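Local coordinates for alpha-toxin (Clostridium novyi, PDB 2VK9), which is a large clostridial toxin whose catalytic domain has a GT-A-type fold elaborated with many helices, at residues I411-I416 / Y453-Y459; R177-Y182 / L460-K465. All coordinates share one frame; numbering follows the deposited sequence.

Contact 1: I411-I416 / Y453-Y459; sequences ILNSII and YQQIIGY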
# COMPACT_ATOMS: atom_id res chain seq x y z
N ILE A 411 -17.46 -4.39 2.95
CA ILE A 411 -17.80 -5.66 2.30
C ILE A 411 -17.24 -6.84 3.10
O ILE A 411 -18.00 -7.76 3.45
CB ILE A 411 -17.31 -5.69 0.82
CG1 ILE A 411 -18.20 -4.78 -0.05
CG2 ILE A 411 -17.31 -7.10 0.25
CD1 ILE A 411 -17.58 -4.38 -1.39
N LEU A 412 -15.94 -6.80 3.41
CA LEU A 412 -15.27 -7.86 4.17
C LEU A 412 -15.88 -8.07 5.56
O LEU A 412 -16.22 -9.19 5.93
CB LEU A 412 -13.77 -7.57 4.30
CG LEU A 412 -12.93 -8.43 5.26
CD1 LEU A 412 -12.50 -9.73 4.62
CD2 LEU A 412 -11.70 -7.65 5.71
N ASN A 413 -16.01 -7.00 6.32
CA ASN A 413 -16.56 -7.10 7.66
C ASN A 413 -18.03 -7.53 7.65
O ASN A 413 -18.49 -8.20 8.58
CB ASN A 413 -16.36 -5.79 8.43
CG ASN A 413 -14.89 -5.55 8.82
OD1 ASN A 413 -14.07 -6.47 8.82
ND2 ASN A 413 -14.58 -4.32 9.18
N SER A 414 -18.76 -7.15 6.60
CA SER A 414 -20.18 -7.49 6.50
C SER A 414 -20.41 -9.00 6.38
O SER A 414 -21.53 -9.47 6.59
CB SER A 414 -20.87 -6.76 5.33
OG SER A 414 -20.48 -7.30 4.08
N ILE A 415 -19.37 -9.76 6.06
CA ILE A 415 -19.52 -11.21 5.99
C ILE A 415 -18.66 -12.00 6.99
O ILE A 415 -19.05 -13.10 7.38
CB ILE A 415 -19.43 -11.77 4.55
CG1 ILE A 415 -17.99 -11.91 4.08
CG2 ILE A 415 -20.23 -10.89 3.57
CD1 ILE A 415 -17.89 -12.33 2.63
N ILE A 416 -17.52 -11.45 7.42
CA ILE A 416 -16.69 -12.19 8.37
C ILE A 416 -16.91 -11.87 9.86
O ILE A 416 -16.69 -12.74 10.70
CB ILE A 416 -15.17 -12.11 8.06
CG1 ILE A 416 -14.65 -10.68 8.21
CG2 ILE A 416 -14.87 -12.69 6.69
CD1 ILE A 416 -13.23 -10.58 8.71
N TYR A 453 -13.44 -10.89 -4.18
CA TYR A 453 -14.32 -11.66 -3.30
C TYR A 453 -13.75 -13.03 -2.92
O TYR A 453 -14.00 -13.54 -1.83
CB TYR A 453 -15.71 -11.81 -3.90
CG TYR A 453 -16.60 -10.60 -3.69
CD1 TYR A 453 -16.52 -9.50 -4.54
CD2 TYR A 453 -17.52 -10.56 -2.64
CE1 TYR A 453 -17.33 -8.39 -4.35
CE2 TYR A 453 -18.34 -9.45 -2.45
CZ TYR A 453 -18.24 -8.37 -3.30
OH TYR A 453 -19.05 -7.28 -3.12
N GLN A 454 -12.96 -13.60 -3.82
CA GLN A 454 -12.23 -14.84 -3.55
C GLN A 454 -11.18 -14.72 -2.42
O GLN A 454 -10.70 -15.73 -1.91
CB GLN A 454 -11.62 -15.39 -4.83
CG GLN A 454 -12.63 -16.10 -5.74
CD GLN A 454 -12.11 -16.33 -7.17
OE1 GLN A 454 -10.93 -16.61 -7.39
NE2 GLN A 454 -13.02 -16.23 -8.14
N GLN A 455 -10.82 -13.48 -2.04
CA GLN A 455 -9.80 -13.25 -1.01
C GLN A 455 -10.31 -13.27 0.42
O GLN A 455 -9.56 -13.57 1.34
CB GLN A 455 -9.06 -11.94 -1.27
CG GLN A 455 -7.60 -12.11 -1.55
CD GLN A 455 -7.33 -13.13 -2.63
OE1 GLN A 455 -8.05 -13.19 -3.63
NE2 GLN A 455 -6.30 -13.93 -2.43
N ILE A 456 -11.58 -12.93 0.58
CA ILE A 456 -12.22 -12.82 1.88
C ILE A 456 -12.02 -14.05 2.78
O ILE A 456 -11.73 -13.90 3.97
CB ILE A 456 -13.72 -12.51 1.71
CG1 ILE A 456 -13.91 -11.17 1.00
CG2 ILE A 456 -14.42 -12.52 3.05
CD1 ILE A 456 -15.27 -10.99 0.34
N ILE A 457 -12.17 -15.25 2.22
CA ILE A 457 -12.01 -16.50 2.99
C ILE A 457 -10.63 -16.64 3.65
O ILE A 457 -10.54 -17.03 4.82
CB ILE A 457 -12.34 -17.80 2.18
CG1 ILE A 457 -11.54 -17.87 0.85
CG2 ILE A 457 -13.85 -17.93 1.95
CD1 ILE A 457 -11.02 -19.30 0.50
N GLY A 458 -9.57 -16.32 2.91
CA GLY A 458 -8.21 -16.45 3.41
C GLY A 458 -7.68 -15.22 4.13
O GLY A 458 -6.47 -15.09 4.31
N TYR A 459 -8.57 -14.31 4.54
CA TYR A 459 -8.16 -13.09 5.23
C TYR A 459 -7.49 -13.35 6.59
O TYR A 459 -6.34 -12.96 6.80
CB TYR A 459 -9.36 -12.14 5.36
CG TYR A 459 -9.12 -10.90 6.21
CD1 TYR A 459 -8.31 -9.85 5.76
CD2 TYR A 459 -9.74 -10.77 7.45
CE1 TYR A 459 -8.11 -8.70 6.54
CE2 TYR A 459 -9.54 -9.63 8.24
CZ TYR A 459 -8.73 -8.61 7.78
OH TYR A 459 -8.55 -7.50 8.58
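The Tyr459 ring carries Leu412 on one face: methyl CD2 of Leu412 lies 3.7 Å from the Tyr459 ring centroid and 9° off the ring normal, a centred CH-pi contact. A second methyl reaches the same ring obliquely, Ile416 CD1 being 3.7 Å from Tyr459 CD2. The Tyr453 ring is met at a slant as well, by Ile411 CG2 at 3.7 Å from Tyr453 CE2, while Ile411 CD1 reaches the phenol oxygen. Leu412 owes its place over the ring to its first torsion: CG is anti to the backbone N (chi1 170°), which swings both methyls to the loop although the bond to CB does not head there. Between the two tyrosines stands Ile456, whose CG2 branch is shared by three helix residues: it is 3.5 Å from Ile415 CD1 and also touches Leu412 CD1 and Ile416 CG2. Ile456 CD1 lies against Ile415 CD1, with Ile411 CG2 farther off. Residues 411, 412, 415 and 416 follow the spacing of one helix face, part of helix 396-422, packed on the turn that follows helix 447-453 within the catalytic domain. In that turn 454-457 have helical backbone angles, which bring residues three apart, Tyr453, Ile456 and Tyr459, to the same side, facing helix 396-422; Tyr459 N bonds to Ile456 O. Across the interface no hydrogen bond forms, and five of the seven touching residues are buried. Helix 426-440 adds to this apolar layer through Val437, which touches Ile415. The polar end of Tyr459 is dealt with at helix 247-259, where its OH hydrogen-bonds to Glu256 and Gln255.

Contact 2: R177-Y182 / L460-K465; sequences RMKLIY and LSSGFK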
# COMPACT_ATOMS: atom_id res chain seq x y z
N ARG A 177 -2.10 -25.71 13.01
CA ARG A 177 -1.64 -24.53 13.74
C ARG A 177 -2.64 -23.38 13.62
O ARG A 177 -2.90 -22.68 14.60
CB ARG A 177 -0.26 -24.08 13.26
CG ARG A 177 0.35 -23.00 14.14
CD ARG A 177 1.74 -22.61 13.72
NE ARG A 177 1.76 -21.77 12.52
CZ ARG A 177 2.86 -21.22 12.01
NH1 ARG A 177 4.04 -21.40 12.58
NH2 ARG A 177 2.78 -20.47 10.91
N MET A 178 -3.21 -23.21 12.42
CA MET A 178 -4.18 -22.15 12.17
C MET A 178 -5.46 -22.32 12.98
O MET A 178 -6.04 -21.33 13.43
CB MET A 178 -4.51 -22.07 10.68
CG MET A 178 -5.50 -20.94 10.30
SD MET A 178 -4.87 -19.26 10.51
CE MET A 178 -3.31 -19.41 9.65
N LYS A 179 -5.89 -23.57 13.16
CA LYS A 179 -7.09 -23.86 13.95
C LYS A 179 -6.92 -23.30 15.35
O LYS A 179 -7.87 -22.81 15.95
CB LYS A 179 -7.36 -25.37 14.02
CG LYS A 179 -7.75 -26.04 12.70
CD LYS A 179 -8.19 -27.49 12.94
CE LYS A 179 -8.15 -28.35 11.67
NZ LYS A 179 -8.16 -29.82 11.98
N LEU A 180 -5.69 -23.38 15.85
CA LEU A 180 -5.35 -22.94 17.19
C LEU A 180 -5.10 -21.42 17.24
O LEU A 180 -5.56 -20.74 18.17
CB LEU A 180 -4.13 -23.71 17.71
CG LEU A 180 -3.79 -23.61 19.20
CD1 LEU A 180 -4.88 -24.25 20.05
CD2 LEU A 180 -2.43 -24.23 19.48
N ILE A 181 -4.38 -20.90 16.24
CA ILE A 181 -4.19 -19.46 16.07
C ILE A 181 -5.54 -18.74 16.01
O ILE A 181 -5.70 -17.68 16.61
CB ILE A 181 -3.32 -19.12 14.84
CG1 ILE A 181 -1.86 -19.48 15.11
CG2 ILE A 181 -3.43 -17.63 14.49
CD1 ILE A 181 -0.95 -19.37 13.90
N TYR A 182 -6.50 -19.32 15.30
CA TYR A 182 -7.86 -18.79 15.28
C TYR A 182 -8.40 -18.64 16.69
O TYR A 182 -8.92 -17.58 17.03
CB TYR A 182 -8.79 -19.68 14.44
CG TYR A 182 -10.24 -19.24 14.42
CD1 TYR A 182 -10.67 -18.25 13.54
CD2 TYR A 182 -11.17 -19.82 15.27
CE1 TYR A 182 -12.01 -17.85 13.52
CE2 TYR A 182 -12.51 -19.42 15.26
CZ TYR A 182 -12.92 -18.43 14.38
OH TYR A 182 -14.23 -18.03 14.35
N LEU A 460 -8.21 -14.02 7.50
CA LEU A 460 -7.70 -14.30 8.85
C LEU A 460 -6.40 -15.05 8.86
O LEU A 460 -5.63 -14.93 9.80
CB LEU A 460 -8.71 -15.10 9.67
CG LEU A 460 -9.89 -14.42 10.33
CD1 LEU A 460 -10.43 -15.36 11.38
CD2 LEU A 460 -9.52 -13.09 10.96
N SER A 461 -6.15 -15.83 7.82
CA SER A 461 -4.97 -16.69 7.77
C SER A 461 -3.72 -16.00 7.24
O SER A 461 -2.62 -16.54 7.34
CB SER A 461 -5.26 -17.95 6.94
OG SER A 461 -5.67 -17.63 5.62
N SER A 462 -3.89 -14.80 6.68
CA SER A 462 -2.80 -14.09 6.03
C SER A 462 -1.71 -13.74 7.03
O SER A 462 -1.99 -13.18 8.09
CB SER A 462 -3.30 -12.82 5.33
OG SER A 462 -2.24 -12.18 4.63
N GLY A 463 -0.48 -14.10 6.69
CA GLY A 463 0.65 -13.91 7.59
C GLY A 463 0.81 -15.05 8.58
O GLY A 463 1.82 -15.14 9.27
N PHE A 464 -0.18 -15.92 8.67
CA PHE A 464 -0.09 -17.09 9.54
C PHE A 464 -0.05 -18.39 8.73
O PHE A 464 0.50 -19.39 9.19
CB PHE A 464 -1.24 -17.11 10.54
CG PHE A 464 -1.18 -16.01 11.56
CD1 PHE A 464 -0.43 -16.16 12.73
CD2 PHE A 464 -1.86 -14.81 11.35
CE1 PHE A 464 -0.37 -15.14 13.68
CE2 PHE A 464 -1.79 -13.78 12.29
CZ PHE A 464 -1.05 -13.95 13.46
N LYS A 465 -0.66 -18.37 7.54
CA LYS A 465 -0.52 -19.46 6.57
C LYS A 465 0.50 -19.06 5.47
O LYS A 465 0.39 -17.98 4.89
CB LYS A 465 -1.88 -19.86 5.99
CG LYS A 465 -1.80 -21.17 5.20
CD LYS A 465 -3.11 -21.70 4.63
CE LYS A 465 -2.79 -22.86 3.67
NZ LYS A 465 -3.97 -23.34 2.89
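Met178, Ile181 and Tyr182 of helix 173-195 pack against Leu460, Ser461 and Phe464 in a buried, mostly apolar helix-to-loop contact, to which Arg177 adds one hydrogen bond. The loop lies between helices 447-453 and 477-488, and helices 140-157 and 426-440 also border the site. Phe464 offers a ring face to the helix: Ile181 CG2 sits 4.0 Å from the Phe464 ring centroid, 21° off the ring normal and displaced toward the rim, which fits an offset CH-pi contact. The other Ile181 branch reaches the same ring, with CD1 3.5 Å from Phe464 CD1. Met178 leaves the helix with CG anti to the backbone N (chi1 -178°), then bends at chi2 and chi3; this hook carries CE against both Ser461 CB and Phe464 CB. At the other end, Leu460 CD1 meets the edge of the Tyr182 ring near its plane, 3.6 Å from Tyr182 CD1. That tyrosine also meets the rings of Phe420, Tyr426 and Tyr429, and its OH bonds to Cys423 O. Two amides, Phe464 N and Lys465 N, converge on Ser461 O and hold the loop in a compact turn. Arg177 NH2 donates to Phe464 O at 3.1 Å with an N-H...O angle of 157°, and the oxygen lies close to the guanidinium plane. With NH1 bonded to Ser152 OG on helix 140-157, the buried guanidinium spans two partners, so a backbone carbonyl and a serine hydroxyl, both uncharged, probably share in stabilising its positive charge.

Overall arrangement
Contacts 1 and 2 use consecutive pieces of one loop, 453-459 and 460-465, which runs between helices 447-453 and 477-488. Their centres are 15 Å apart, on the same side of the chain's centre, and all four segments belong to the catalytic domain. Along the chain the order is 177-182, 411-416, 453-459, 460-465; the segments of contact 2 are 278 residues apart at their closest ends, those of contact 1 only 37. The loop therefore packs first on helix 396-422, then on helix 173-195, and helix 426-440 borders both contacts. Together they tie an early helix of the domain to its later helical region without involving the central sheet strands.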